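Local coordinates for protein alpha-fucosidase (Bifidobacterium bifidum, PDB 2EAD) that hydrolyses 1,2-linked alpha-L-fucosides and is represented here by the catalytic domain of a longer bifidobacterial protein, at residues Asp18-Lys23 against Val349-Leu354; Phe148-Val153 against Phe171-Val176; Arg456-Val461 against Met482-Asn487; Ser565-Pro570 against His677-His682. The protein carries 1 engineered substitution. One frame throughout, in Å; residues are numbered along the deposited sequence.

Contact 1: Asp18-Lys23 against Val349-Leu354; sequences DWLWYK and VATDAL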
loop_
_atom_site.group_PDB
_atom_site.type_symbol
_atom_site.label_atom_id
_atom_site.label_comp_id
_atom_site.label_asym_id
_atom_site.label_seq_id
_atom_site.Cartn_x
_atom_site.Cartn_y
_atom_site.Cartn_z
ATOM N N ASP A 18 -10.345 -14.313 -14.696
ATOM C CA ASP A 18 -10.695 -12.882 -14.610
ATOM C C ASP A 18 -9.864 -12.064 -15.590
ATOM O O ASP A 18 -8.625 -12.070 -15.512
ATOM C CB ASP A 18 -10.457 -12.345 -13.189
ATOM C CG ASP A 18 -11.302 -13.048 -12.146
ATOM O OD1 ASP A 18 -12.498 -13.267 -12.442
ATOM O OD2 ASP A 18 -10.792 -13.351 -11.032
ATOM N N TRP A 19 -10.522 -11.369 -16.513
ATOM C CA TRP A 19 -9.805 -10.551 -17.525
ATOM C C TRP A 19 -10.182 -9.098 -17.462
ATOM O O TRP A 19 -11.369 -8.761 -17.301
ATOM C CB TRP A 19 -10.207 -10.947 -18.931
ATOM C CG TRP A 19 -9.638 -12.238 -19.456
ATOM C CD1 TRP A 19 -8.976 -13.195 -18.758
ATOM C CD2 TRP A 19 -9.730 -12.699 -20.798
ATOM N NE1 TRP A 19 -8.641 -14.241 -19.592
ATOM C CE2 TRP A 19 -9.082 -13.948 -20.855
ATOM C CE3 TRP A 19 -10.292 -12.166 -21.973
ATOM C CZ2 TRP A 19 -8.987 -14.694 -22.050
ATOM C CZ3 TRP A 19 -10.204 -12.910 -23.153
ATOM C CH2 TRP A 19 -9.558 -14.157 -23.175
ATOM N N LEU A 20 -9.194 -8.234 -17.654
ATOM C CA LEU A 20 -9.448 -6.887 -18.133
ATOM C C LEU A 20 -9.174 -7.018 -19.611
ATOM O O LEU A 20 -8.110 -7.517 -19.989
ATOM C CB LEU A 20 -8.469 -5.878 -17.509
ATOM C CG LEU A 20 -8.366 -5.814 -15.981
ATOM C CD1 LEU A 20 -7.573 -4.566 -15.600
ATOM C CD2 LEU A 20 -9.754 -5.750 -15.396
ATOM N N TRP A 21 -10.122 -6.622 -20.456
ATOM C CA TRP A 21 -9.931 -6.834 -21.900
ATOM C C TRP A 21 -10.401 -5.677 -22.762
ATOM O O TRP A 21 -11.320 -4.952 -22.382
ATOM C CB TRP A 21 -10.529 -8.162 -22.359
ATOM C CG TRP A 21 -12.015 -8.297 -22.189
ATOM C CD1 TRP A 21 -12.707 -8.503 -21.019
ATOM C CD2 TRP A 21 -12.988 -8.271 -23.230
ATOM N NE1 TRP A 21 -14.058 -8.579 -21.272
ATOM C CE2 TRP A 21 -14.257 -8.451 -22.626
ATOM C CE3 TRP A 21 -12.914 -8.109 -24.623
ATOM C CZ2 TRP A 21 -15.448 -8.477 -23.372
ATOM C CZ3 TRP A 21 -14.098 -8.131 -25.366
ATOM C CH2 TRP A 21 -15.346 -8.336 -24.739
ATOM N N TYR A 22 -9.732 -5.512 -23.908
ATOM C CA TYR A 22 -9.902 -4.351 -24.807
ATOM C C TYR A 22 -9.866 -4.811 -26.270
ATOM O O TYR A 22 -9.123 -5.722 -26.625
ATOM C CB TYR A 22 -8.790 -3.291 -24.548
ATOM C CG TYR A 22 -8.744 -2.911 -23.078
ATOM C CD1 TYR A 22 -9.401 -1.782 -22.600
ATOM C CD2 TYR A 22 -8.126 -3.744 -22.171
ATOM C CE1 TYR A 22 -9.408 -1.487 -21.215
ATOM C CE2 TYR A 22 -8.146 -3.479 -20.814
ATOM C CZ TYR A 22 -8.775 -2.361 -20.348
ATOM O OH TYR A 22 -8.739 -2.150 -18.992
ATOM N N LYS A 23 -10.637 -4.161 -27.118
ATOM C CA LYS A 23 -10.730 -4.559 -28.534
ATOM C C LYS A 23 -9.920 -3.649 -29.461
ATOM O O LYS A 23 -10.212 -3.541 -30.653
ATOM C CB LYS A 23 -12.207 -4.549 -28.933
ATOM C CG LYS A 23 -13.052 -5.599 -28.239
ATOM C CD LYS A 23 -14.564 -5.220 -28.315
ATOM C CE LYS A 23 -15.098 -5.137 -29.768
ATOM N NZ LYS A 23 -14.969 -6.505 -30.418
ATOM N N VAL A 349 -18.914 -7.373 -22.244
ATOM C CA VAL A 349 -18.560 -6.010 -22.583
ATOM C C VAL A 349 -17.063 -5.800 -22.291
ATOM O O VAL A 349 -16.570 -6.226 -21.242
ATOM C CB VAL A 349 -19.490 -5.004 -21.791
ATOM C CG1 VAL A 349 -19.458 -5.226 -20.263
ATOM C CG2 VAL A 349 -19.177 -3.557 -22.125
ATOM N N ALA A 350 -16.330 -5.166 -23.209
ATOM C CA ALA A 350 -14.907 -4.935 -22.971
ATOM C C ALA A 350 -14.785 -3.953 -21.790
ATOM O O ALA A 350 -15.749 -3.260 -21.462
ATOM C CB ALA A 350 -14.230 -4.400 -24.217
ATOM N N THR A 351 -13.616 -3.923 -21.154
ATOM C CA THR A 351 -13.474 -3.282 -19.860
ATOM C C THR A 351 -13.562 -1.750 -19.940
ATOM O O THR A 351 -14.109 -1.101 -19.024
ATOM C CB THR A 351 -12.172 -3.762 -19.148
ATOM O OG1 THR A 351 -12.202 -5.191 -19.029
ATOM C CG2 THR A 351 -12.097 -3.213 -17.728
ATOM N N ASP A 352 -12.988 -1.166 -20.998
ATOM C CA ASP A 352 -13.187 0.247 -21.243
ATOM C C ASP A 352 -14.658 0.589 -21.481
ATOM O O ASP A 352 -15.161 1.590 -20.961
ATOM C CB ASP A 352 -12.283 0.817 -22.362
ATOM C CG ASP A 352 -12.336 0.024 -23.698
ATOM O OD1 ASP A 352 -12.974 -1.056 -23.804
ATOM O OD2 ASP A 352 -11.670 0.511 -24.648
ATOM N N ALA A 353 -15.351 -0.237 -22.261
ATOM C CA ALA A 353 -16.775 0.030 -22.513
ATOM C C ALA A 353 -17.579 -0.150 -21.229
ATOM O O ALA A 353 -18.551 0.592 -20.978
ATOM C CB ALA A 353 -17.328 -0.866 -23.657
ATOM N N LEU A 354 -17.150 -1.104 -20.400
ATOM C CA LEU A 354 -17.799 -1.337 -19.098
ATOM C C LEU A 354 -17.700 -0.112 -18.206
ATOM O O LEU A 354 -18.710 0.332 -17.678
ATOM C CB LEU A 354 -17.212 -2.584 -18.390
ATOM C CG LEU A 354 -17.729 -2.961 -16.980
ATOM C CD1 LEU A 354 -19.220 -3.149 -16.962
ATOM C CD2 LEU A 354 -17.028 -4.246 -16.459
HETATM O O HOH W 1 -16.424 -8.712 -19.943
HETATM O O HOH W 2 -12.681 -2.046 -26.269
#
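Leu20 meets Thr351 mainly through its backbone, its CA lying 3.4 Å from Thr351 OG1. Trp21 is gripped by both backbone polar atoms. Its N-H points nearly straight at Thr351 OG1, 2.9 Å away, while its O takes the Thr351 N-H over 2.8 Å. Threonine suits this place because its hydroxyl adds an acceptor beside its own backbone N-H. With CG held between the backbone N and the carbonyl carbon (chi1 63°), the Trp21 indole lies face-on over Ala350, whose CA is 3.6 Å from the centroid of the six-membered ring, a CH-pi contact that a small residue allows. A water in the indole plane links Trp21 NE1 to Val349 O. Tyr22 points to the other side of the strand and brings CD1 within 3.6 Å of Asp352 CG, ring and carboxylate planes 67° apart; its OH bonds to Ala755 O. At Lys23 the backbone N reaches Asp352 OD1 through a second water, while OD2 is taken by Gln24 NE2. Ala350 is the N-cap of helix 351-360, so the arrangement is a helix start docked on an outermost strand, 19-22, of a nine-stranded antiparallel sheet, joining the N-terminal beta domain to the region of the catalytic family.

Contact 2: Phe148-Val153 against Phe171-Val176; sequences FNDTTV and FKHDGV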
loop_
_atom_site.group_PDB
_atom_site.type_symbol
_atom_site.label_atom_id
_atom_site.label_comp_id
_atom_site.label_asym_id
_atom_site.label_seq_id
_atom_site.Cartn_x
_atom_site.Cartn_y
_atom_site.Cartn_z
ATOM N N PHE A 148 5.537 -3.788 -40.010
ATOM C CA PHE A 148 4.418 -3.903 -40.936
ATOM C C PHE A 148 4.297 -2.621 -41.729
ATOM O O PHE A 148 4.711 -1.569 -41.258
ATOM C CB PHE A 148 3.097 -4.113 -40.188
ATOM C CG PHE A 148 2.979 -5.437 -39.506
ATOM C CD1 PHE A 148 3.603 -6.574 -40.028
ATOM C CD2 PHE A 148 2.214 -5.556 -38.337
ATOM C CE1 PHE A 148 3.482 -7.810 -39.383
ATOM C CE2 PHE A 148 2.082 -6.775 -37.699
ATOM C CZ PHE A 148 2.706 -7.916 -38.220
ATOM N N ASN A 149 3.704 -2.715 -42.921
ATOM C CA ASN A 149 3.528 -1.559 -43.792
ATOM C C ASN A 149 2.381 -0.668 -43.337
ATOM O O ASN A 149 2.330 0.516 -43.662
ATOM C CB ASN A 149 3.296 -2.003 -45.251
ATOM C CG ASN A 149 4.532 -2.664 -45.896
ATOM O OD1 ASN A 149 5.680 -2.452 -45.479
ATOM N ND2 ASN A 149 4.289 -3.455 -46.936
ATOM N N ASP A 150 1.449 -1.263 -42.591
ATOM C CA ASP A 150 0.290 -0.570 -42.021
ATOM C C ASP A 150 -0.137 -1.351 -40.766
ATOM O O ASP A 150 0.483 -2.358 -40.413
ATOM C CB ASP A 150 -0.856 -0.515 -43.039
ATOM C CG ASP A 150 -1.245 -1.902 -43.559
ATOM O OD1 ASP A 150 -1.522 -2.811 -42.731
ATOM O OD2 ASP A 150 -1.253 -2.083 -44.804
ATOM N N THR A 151 -1.198 -0.901 -40.100
ATOM C CA THR A 151 -1.633 -1.553 -38.877
ATOM C C THR A 151 -3.060 -2.083 -39.016
ATOM O O THR A 151 -3.801 -2.197 -38.014
ATOM C CB THR A 151 -1.599 -0.576 -37.687
ATOM O OG1 THR A 151 -2.399 0.586 -38.000
ATOM C CG2 THR A 151 -0.151 -0.174 -37.363
ATOM N N THR A 152 -3.451 -2.383 -40.254
ATOM C CA THR A 152 -4.776 -2.926 -40.523
ATOM C C THR A 152 -4.887 -4.317 -39.911
ATOM O O THR A 152 -4.088 -5.206 -40.209
ATOM C CB THR A 152 -5.073 -2.986 -42.047
ATOM O OG1 THR A 152 -4.875 -1.687 -42.641
ATOM C CG2 THR A 152 -6.503 -3.446 -42.287
ATOM N N VAL A 153 -5.874 -4.509 -39.039
ATOM C CA VAL A 153 -6.076 -5.810 -38.420
ATOM C C VAL A 153 -7.548 -6.177 -38.334
ATOM O O VAL A 153 -8.424 -5.357 -38.552
ATOM C CB VAL A 153 -5.456 -5.916 -36.973
ATOM C CG1 VAL A 153 -3.932 -5.721 -36.999
ATOM C CG2 VAL A 153 -6.102 -4.930 -36.044
ATOM N N PHE A 171 -4.177 -10.702 -32.933
ATOM C CA PHE A 171 -4.787 -10.006 -34.065
ATOM C C PHE A 171 -4.405 -10.727 -35.343
ATOM O O PHE A 171 -3.448 -11.494 -35.355
ATOM C CB PHE A 171 -4.366 -8.530 -34.132
ATOM C CG PHE A 171 -2.876 -8.306 -34.249
ATOM C CD1 PHE A 171 -2.247 -8.296 -35.515
ATOM C CD2 PHE A 171 -2.097 -8.054 -33.095
ATOM C CE1 PHE A 171 -0.865 -8.064 -35.636
ATOM C CE2 PHE A 171 -0.724 -7.816 -33.187
ATOM C CZ PHE A 171 -0.093 -7.824 -34.469
ATOM N N LYS A 172 -5.172 -10.469 -36.396
ATOM C CA LYS A 172 -4.902 -11.000 -37.725
ATOM C C LYS A 172 -4.488 -9.853 -38.646
ATOM O O LYS A 172 -5.191 -8.858 -38.767
ATOM C CB LYS A 172 -6.144 -11.727 -38.272
ATOM C CG LYS A 172 -5.950 -12.335 -39.675
ATOM C CD LYS A 172 -7.122 -13.265 -40.057
ATOM C CE LYS A 172 -7.019 -13.731 -41.516
ATOM N NZ LYS A 172 -6.021 -14.808 -41.714
ATOM N N HIS A 173 -3.341 -10.008 -39.302
ATOM C CA HIS A 173 -2.799 -8.986 -40.187
ATOM C C HIS A 173 -2.321 -9.665 -41.470
ATOM O O HIS A 173 -1.434 -10.531 -41.433
ATOM C CB HIS A 173 -1.627 -8.258 -39.520
ATOM C CG HIS A 173 -0.964 -7.230 -40.393
ATOM N ND1 HIS A 173 -1.566 -6.039 -40.737
ATOM C CD2 HIS A 173 0.261 -7.212 -40.976
ATOM C CE1 HIS A 173 -0.745 -5.332 -41.494
ATOM N NE2 HIS A 173 0.368 -6.022 -41.658
ATOM N N ASP A 174 -2.916 -9.273 -42.591
ATOM C CA ASP A 174 -2.533 -9.806 -43.896
ATOM C C ASP A 174 -2.462 -11.321 -43.896
ATOM O O ASP A 174 -1.421 -11.903 -44.187
ATOM C CB ASP A 174 -1.193 -9.216 -44.332
ATOM C CG ASP A 174 -1.318 -7.786 -44.815
ATOM O OD1 ASP A 174 -2.414 -7.188 -44.677
ATOM O OD2 ASP A 174 -0.313 -7.258 -45.350
ATOM N N GLY A 175 -3.567 -11.951 -43.533
ATOM C CA GLY A 175 -3.695 -13.407 -43.590
ATOM C C GLY A 175 -3.003 -14.204 -42.500
ATOM O O GLY A 175 -3.081 -15.438 -42.493
ATOM N N VAL A 176 -2.302 -13.519 -41.594
ATOM C CA VAL A 176 -1.569 -14.214 -40.547
ATOM C C VAL A 176 -2.087 -13.750 -39.190
ATOM O O VAL A 176 -2.254 -12.554 -38.979
ATOM C CB VAL A 176 -0.037 -13.969 -40.647
ATOM C CG1 VAL A 176 0.715 -14.759 -39.586
ATOM C CG2 VAL A 176 0.481 -14.349 -42.037
HETATM O O HOH W 3 2.300 -5.350 -43.579
HETATM O O HOH W 4 -4.392 -7.019 -42.535
#
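Thr152 O is held from two directions: His173 ND1 donates to it over 2.7 Å, and a water lying 3.0 Å from Thr152 O donates to it as well, while accepting from Asp174 N. The histidine bond is nearly straight at 172° and lies in the imidazole plane. His173 takes CG anti to its backbone N (chi1 177°), which carries the ring from the strand into the 148-153 loop. There its face slides across the Phe148 ring, centroids 4.0 Å apart with planes inclined by 32°, so the flat aromatic covers the imidazole while leaving its nitrogens to polar partners; NE2 meets a water shared with Asn149 N. Asp150 OD1 comes to the ring edge, 2.9 Å from His173 CE1, and the same oxygen accepts from Thr152 N to close an Asx turn. His173 also begins the type I' turn joining strands 166-173 and 176-185 into a beta hairpin, against which the loop is laid. Replacing His173 by an alanine would probably leave Thr152 O without its side-chain donor and open a gap beside Phe148. Val153 CG1, a compact branch, presses to 3.4 Å from Phe171 CD1, and Phe148 CE2 approaches the edge of the Phe171 ring at 3.8 Å from CE1.

Contact 3: Arg456-Val461 against Met482-Asn487; sequences RVTAKV and MAHTEN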
loop_
_atom_site.group_PDB
_atom_site.type_symbol
_atom_site.label_atom_id
_atom_site.label_comp_id
_atom_site.label_asym_id
_atom_site.label_seq_id
_atom_site.Cartn_x
_atom_site.Cartn_y
_atom_site.Cartn_z
ATOM N N ARG A 456 17.684 6.641 13.273
ATOM C CA ARG A 456 18.413 7.058 14.497
ATOM C C ARG A 456 19.240 8.330 14.279
ATOM O O ARG A 456 19.351 9.146 15.202
ATOM C CB ARG A 456 19.278 5.926 15.075
ATOM C CG ARG A 456 18.456 4.732 15.606
ATOM C CD ARG A 456 19.324 3.484 15.679
ATOM N NE ARG A 456 18.628 2.366 16.304
ATOM C CZ ARG A 456 19.093 1.118 16.313
ATOM N NH1 ARG A 456 20.242 0.833 15.698
ATOM N NH2 ARG A 456 18.399 0.147 16.929
ATOM N N VAL A 457 19.818 8.500 13.085
ATOM C CA VAL A 457 20.498 9.748 12.767
ATOM C C VAL A 457 19.516 10.924 12.836
ATOM O O VAL A 457 19.814 11.944 13.489
ATOM C CB VAL A 457 21.321 9.685 11.455
ATOM C CG1 VAL A 457 22.066 11.015 11.210
ATOM C CG2 VAL A 457 22.292 8.502 11.517
ATOM N N THR A 458 18.327 10.762 12.242
ATOM C CA THR A 458 17.307 11.808 12.287
ATOM C C THR A 458 16.836 12.076 13.717
ATOM O O THR A 458 16.666 13.230 14.103
ATOM C CB THR A 458 16.076 11.401 11.379
ATOM O OG1 THR A 458 16.562 11.105 10.071
ATOM C CG2 THR A 458 14.990 12.514 11.315
ATOM N N ALA A 459 16.605 11.000 14.476
ATOM C CA ALA A 459 16.117 11.098 15.855
ATOM C C ALA A 459 17.124 11.879 16.676
ATOM O O ALA A 459 16.722 12.657 17.537
ATOM C CB ALA A 459 15.934 9.704 16.459
ATOM N N LYS A 460 18.426 11.655 16.435
ATOM C CA LYS A 460 19.461 12.473 17.114
ATOM C C LYS A 460 19.400 13.977 16.743
ATOM O O LYS A 460 19.275 14.850 17.628
ATOM C CB LYS A 460 20.874 11.911 16.871
ATOM C CG LYS A 460 21.976 12.725 17.609
ATOM C CD LYS A 460 23.403 12.470 17.097
ATOM C CE LYS A 460 23.618 12.960 15.623
ATOM N NZ LYS A 460 23.814 14.457 15.355
ATOM N N VAL A 461 19.445 14.266 15.445
ATOM C CA VAL A 461 19.502 15.643 14.920
ATOM C C VAL A 461 18.274 16.470 15.324
ATOM O O VAL A 461 18.404 17.639 15.685
ATOM C CB VAL A 461 19.658 15.646 13.409
ATOM C CG1 VAL A 461 19.430 17.091 12.823
ATOM C CG2 VAL A 461 21.027 15.045 13.009
ATOM N N MET A 482 13.457 8.065 13.865
ATOM C CA MET A 482 12.481 9.043 13.397
ATOM C C MET A 482 12.538 9.111 11.865
ATOM O O MET A 482 13.611 9.116 11.264
ATOM C CB MET A 482 12.791 10.398 14.030
ATOM C CG MET A 482 11.860 11.535 13.650
ATOM S SD MET A 482 12.552 13.110 14.179
ATOM C CE MET A 482 11.348 13.622 15.373
ATOM N N ALA A 483 11.365 9.117 11.247
ATOM C CA ALA A 483 11.221 9.301 9.806
ATOM C C ALA A 483 9.934 10.083 9.567
ATOM O O ALA A 483 9.051 10.133 10.426
ATOM C CB ALA A 483 11.164 7.943 9.073
ATOM N N HIS A 484 9.834 10.672 8.381
ATOM C CA HIS A 484 8.753 11.584 8.081
ATOM C C HIS A 484 7.943 11.116 6.858
ATOM O O HIS A 484 7.737 9.914 6.699
ATOM C CB HIS A 484 9.306 13.000 8.007
ATOM C CG HIS A 484 9.778 13.507 9.336
ATOM N ND1 HIS A 484 11.038 13.257 9.839
ATOM C CD2 HIS A 484 9.129 14.204 10.292
ATOM C CE1 HIS A 484 11.164 13.838 11.029
ATOM N NE2 HIS A 484 10.012 14.395 11.333
ATOM N N THR A 485 7.438 12.036 6.044
ATOM C CA THR A 485 6.500 11.647 4.972
ATOM C C THR A 485 7.228 11.119 3.740
ATOM O O THR A 485 7.015 9.969 3.322
ATOM C CB THR A 485 5.598 12.840 4.536
ATOM O OG1 THR A 485 4.718 13.192 5.609
ATOM C CG2 THR A 485 4.760 12.462 3.222
ATOM N N GLU A 486 8.126 11.932 3.181
ATOM C CA GLU A 486 8.809 11.547 1.940
ATOM C C GLU A 486 9.996 10.635 2.225
ATOM O O GLU A 486 10.966 11.051 2.837
ATOM C CB GLU A 486 9.271 12.786 1.179
ATOM C CG GLU A 486 8.136 13.732 0.833
ATOM C CD GLU A 486 8.565 14.758 -0.224
ATOM O OE1 GLU A 486 9.739 15.180 -0.179
ATOM O OE2 GLU A 486 7.749 15.099 -1.121
ATOM N N ASN A 487 9.893 9.394 1.765
ATOM C CA ASN A 487 10.929 8.396 2.004
ATOM C C ASN A 487 11.372 7.785 0.680
ATOM O O ASN A 487 10.675 7.933 -0.333
ATOM C CB ASN A 487 10.376 7.346 2.975
ATOM C CG ASN A 487 10.492 7.790 4.424
ATOM O OD1 ASN A 487 11.561 7.635 5.056
ATOM N ND2 ASN A 487 9.426 8.397 4.941
#
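Met482 lays its side chain against the helix at Thr458 and Ala459. Its CB rests 3.9 Å from Ala459 CA and about as far from Ala459 CB; the absence of a longer side chain on the alanine lets the loop backbone come in beside the helix. CG stands anti to the backbone N (chi1 -180°), directing the chain past Ala459 to Thr458, where CG lies 4.0 Å from the CG2 methyl. The next atom, SD, meets the same methyl at 3.8 Å, the two side chains crossing at about a right angle. A bend about the CG-SD bond (chi3 -116°) turns the terminal CE away from Thr458 and Ala459; Met482 as a whole also packs on Phe541 and Met546 of helix 525-546. A flexible, apolar methionine fits such a seam between helices. Helix 442-463 probably belongs to the (alpha/alpha)6 barrel expected of this six-hairpin catalytic domain, and the loop passes this helix on the way to the short strand 486-487, which pairs antiparallel with strand 419-420. Thr458 has two characters here. Its CB sits 3.4 Å from Met482 O, and its methyl points at the edge of the His484 ring, 4.1 Å from CE1, while OG1 is occupied by Thr493 and Asn94. No hydrogen bond joins the two segments, so their fit rests on shape; a backbone bond from Met482 to neighbouring Gly455 ties the loop to the same helix. Farther along, Asn487 ND2 makes a weak bond to His484 O, 2.9 Å long, across the bend of the loop.

Contact 4: Ser565-Pro570 against His677-His682; sequences SPAQGP and HRHMSH. Engineered in segment 565-570: Ala567 (natural residue Glu).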
loop_
_atom_site.group_PDB
_atom_site.type_symbol
_atom_site.label_atom_id
_atom_site.label_comp_id
_atom_site.label_asym_id
_atom_site.label_seq_id
_atom_site.Cartn_x
_atom_site.Cartn_y
_atom_site.Cartn_z
ATOM N N SER A 565 -1.896 19.079 11.697
ATOM C CA SER A 565 -2.899 18.087 11.263
ATOM C C SER A 565 -3.051 18.182 9.740
ATOM O O SER A 565 -3.633 19.149 9.252
ATOM C CB SER A 565 -4.252 18.328 11.944
ATOM O OG SER A 565 -5.136 17.248 11.679
ATOM N N PRO A 566 -2.497 17.209 8.987
ATOM C CA PRO A 566 -2.600 17.350 7.525
ATOM C C PRO A 566 -4.070 17.494 7.044
ATOM O O PRO A 566 -4.941 16.732 7.475
ATOM C CB PRO A 566 -1.977 16.049 6.991
ATOM C CG PRO A 566 -1.113 15.535 8.116
ATOM C CD PRO A 566 -1.810 15.952 9.391
ATOM N N ALA A 567 -4.366 18.488 6.205
ATOM C CA ALA A 567 -3.476 19.598 5.896
ATOM C C ALA A 567 -4.279 20.869 6.068
ATOM O O ALA A 567 -4.447 21.650 5.135
ATOM C CB ALA A 567 -2.901 19.497 4.466
ATOM N N GLN A 568 -4.789 21.049 7.277
ATOM C CA GLN A 568 -5.540 22.236 7.617
ATOM C C GLN A 568 -5.287 22.648 9.077
ATOM O O GLN A 568 -4.652 21.910 9.880
ATOM C CB GLN A 568 -7.045 22.046 7.354
ATOM C CG GLN A 568 -7.731 21.130 8.344
ATOM C CD GLN A 568 -9.248 21.214 8.285
ATOM O OE1 GLN A 568 -9.818 22.090 7.604
ATOM N NE2 GLN A 568 -9.919 20.303 9.011
ATOM N N GLY A 569 -5.759 23.854 9.389
ATOM C CA GLY A 569 -5.637 24.390 10.722
ATOM C C GLY A 569 -4.294 25.052 10.912
ATOM O O GLY A 569 -3.513 25.204 9.951
ATOM N N PRO A 570 -3.997 25.437 12.155
ATOM C CA PRO A 570 -2.719 26.093 12.452
ATOM C C PRO A 570 -1.492 25.183 12.335
ATOM O O PRO A 570 -1.570 23.967 12.569
ATOM C CB PRO A 570 -2.889 26.577 13.892
ATOM C CG PRO A 570 -4.374 26.389 14.218
ATOM C CD PRO A 570 -4.866 25.315 13.339
ATOM N N HIS A 677 -12.795 19.988 4.197
ATOM C CA HIS A 677 -11.375 19.696 4.013
ATOM C C HIS A 677 -11.122 18.251 3.548
ATOM O O HIS A 677 -11.701 17.320 4.045
ATOM C CB HIS A 677 -10.547 19.983 5.253
ATOM C CG HIS A 677 -9.084 19.755 5.043
ATOM N ND1 HIS A 677 -8.328 20.515 4.163
ATOM C CD2 HIS A 677 -8.241 18.835 5.570
ATOM C CE1 HIS A 677 -7.083 20.065 4.160
ATOM N NE2 HIS A 677 -7.004 19.056 5.011
ATOM N N ARG A 678 -10.242 18.096 2.578
ATOM C CA ARG A 678 -10.020 16.780 1.974
ATOM C C ARG A 678 -9.484 15.702 2.911
ATOM O O ARG A 678 -9.875 14.527 2.780
ATOM C CB ARG A 678 -9.141 16.924 0.756
ATOM C CG ARG A 678 -9.124 15.674 -0.133
ATOM C CD ARG A 678 -8.057 15.836 -1.188
ATOM N NE ARG A 678 -8.158 14.805 -2.232
ATOM C CZ ARG A 678 -7.143 14.480 -3.017
ATOM N NH1 ARG A 678 -5.976 15.088 -2.813
ATOM N NH2 ARG A 678 -7.266 13.519 -3.933
ATOM N N HIS A 679 -8.554 16.069 3.800
ATOM C CA HIS A 679 -7.967 15.128 4.735
ATOM C C HIS A 679 -8.911 14.926 5.911
ATOM O O HIS A 679 -9.683 15.817 6.252
ATOM C CB HIS A 679 -6.643 15.665 5.306
ATOM C CG HIS A 679 -5.571 15.873 4.285
ATOM N ND1 HIS A 679 -4.481 15.037 4.174
ATOM C CD2 HIS A 679 -5.446 16.790 3.299
ATOM C CE1 HIS A 679 -3.698 15.464 3.199
ATOM N NE2 HIS A 679 -4.263 16.527 2.652
ATOM N N MET A 680 -8.813 13.765 6.548
ATOM C CA MET A 680 -9.475 13.513 7.817
ATOM C C MET A 680 -8.484 12.864 8.783
ATOM O O MET A 680 -8.683 11.722 9.243
ATOM C CB MET A 680 -10.706 12.596 7.652
ATOM C CG MET A 680 -11.702 13.060 6.597
ATOM S SD MET A 680 -13.070 11.953 6.169
ATOM C CE MET A 680 -12.356 10.317 5.990
ATOM N N SER A 681 -7.448 13.627 9.126
ATOM C CA SER A 681 -6.295 13.092 9.878
ATOM C C SER A 681 -6.660 12.711 11.296
ATOM O O SER A 681 -6.037 11.854 11.861
ATOM C CB SER A 681 -5.146 14.112 9.843
ATOM O OG SER A 681 -4.687 14.236 8.491
ATOM N N HIS A 682 -7.722 13.327 11.833
ATOM C CA HIS A 682 -8.156 13.074 13.194
ATOM C C HIS A 682 -9.054 11.846 13.307
ATOM O O HIS A 682 -9.525 11.534 14.399
ATOM C CB HIS A 682 -8.876 14.320 13.770
ATOM C CG HIS A 682 -10.137 14.685 13.030
ATOM N ND1 HIS A 682 -10.188 14.837 11.656
ATOM C CD2 HIS A 682 -11.395 14.923 13.482
ATOM C CE1 HIS A 682 -11.427 15.138 11.294
ATOM N NE2 HIS A 682 -12.173 15.209 12.385
HETATM O O HOH W 5 -7.502 16.557 8.524
HETATM O O HOH W 6 -12.978 21.588 6.916
#
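Gln568 and His677 lie flat against each other, the amide and the imidazole 13° from parallel and their side chains running in opposite directions. Gln568 CB sits over the middle of the ring, 3.6 Å from its centroid, and the amide continues toward His677 CB. Glutamine suits the place because its amide can stack while its ends bond elsewhere: NE2 to Glu652, OE1 to Gln672. With CG anti to the backbone N (chi1 -177°), His677 turns NE2 to accept the Ala567 N-H over 3.0 Å, the donor somewhat out of the ring plane. Putting an alanine at His677 would probably leave that N-H without its acceptor and the Gln568 amide with no ring to lie on. His679 instead offers a face to the cis peptide between Pro566 and Ala567, with Pro566 C 3.5 Å above it. Ala567, an engineered replacement for the natural glutamate, sets its CB over the same face, 4.1 Å from the centroid. Ser681, with its short side chain, donates from OG to Pro566 O over 2.7 Å; a water bridges that oxygen to Ser681 N. The contact joins two loops of the catalytic domain, one between strands 558-565 and 570-574, the other leading to helix 697-711. Tyr578 of helix 577-596 packs on Pro566 and Ser681, Arg710 of helix 697-711 touches Gln568 and His677, and Trp723 of helix 722-735 meets the His679 ring.

Contacts 1 and 2 both reach the nine-stranded sheet of the N-terminal beta domain, contact 2 nested along the chain within the loop closed by contact 1. Contact 2 stays inside that domain and lies far out, about 41 Å from the chain's centre; contact 1 crosses to the catalytic region. Contacts 3 and 4 share that region, their centres about 22 Å apart. Contact 3 is fully buried and apolar, methionine against a helix with no hydrogen bond across. The partly buried others all use direct bonds and waters: strand-to-helix-start bonds in contact 1, a histidine gripping a loop carbonyl in contact 2, and two histidines and a serine around a cis peptide in contact 4.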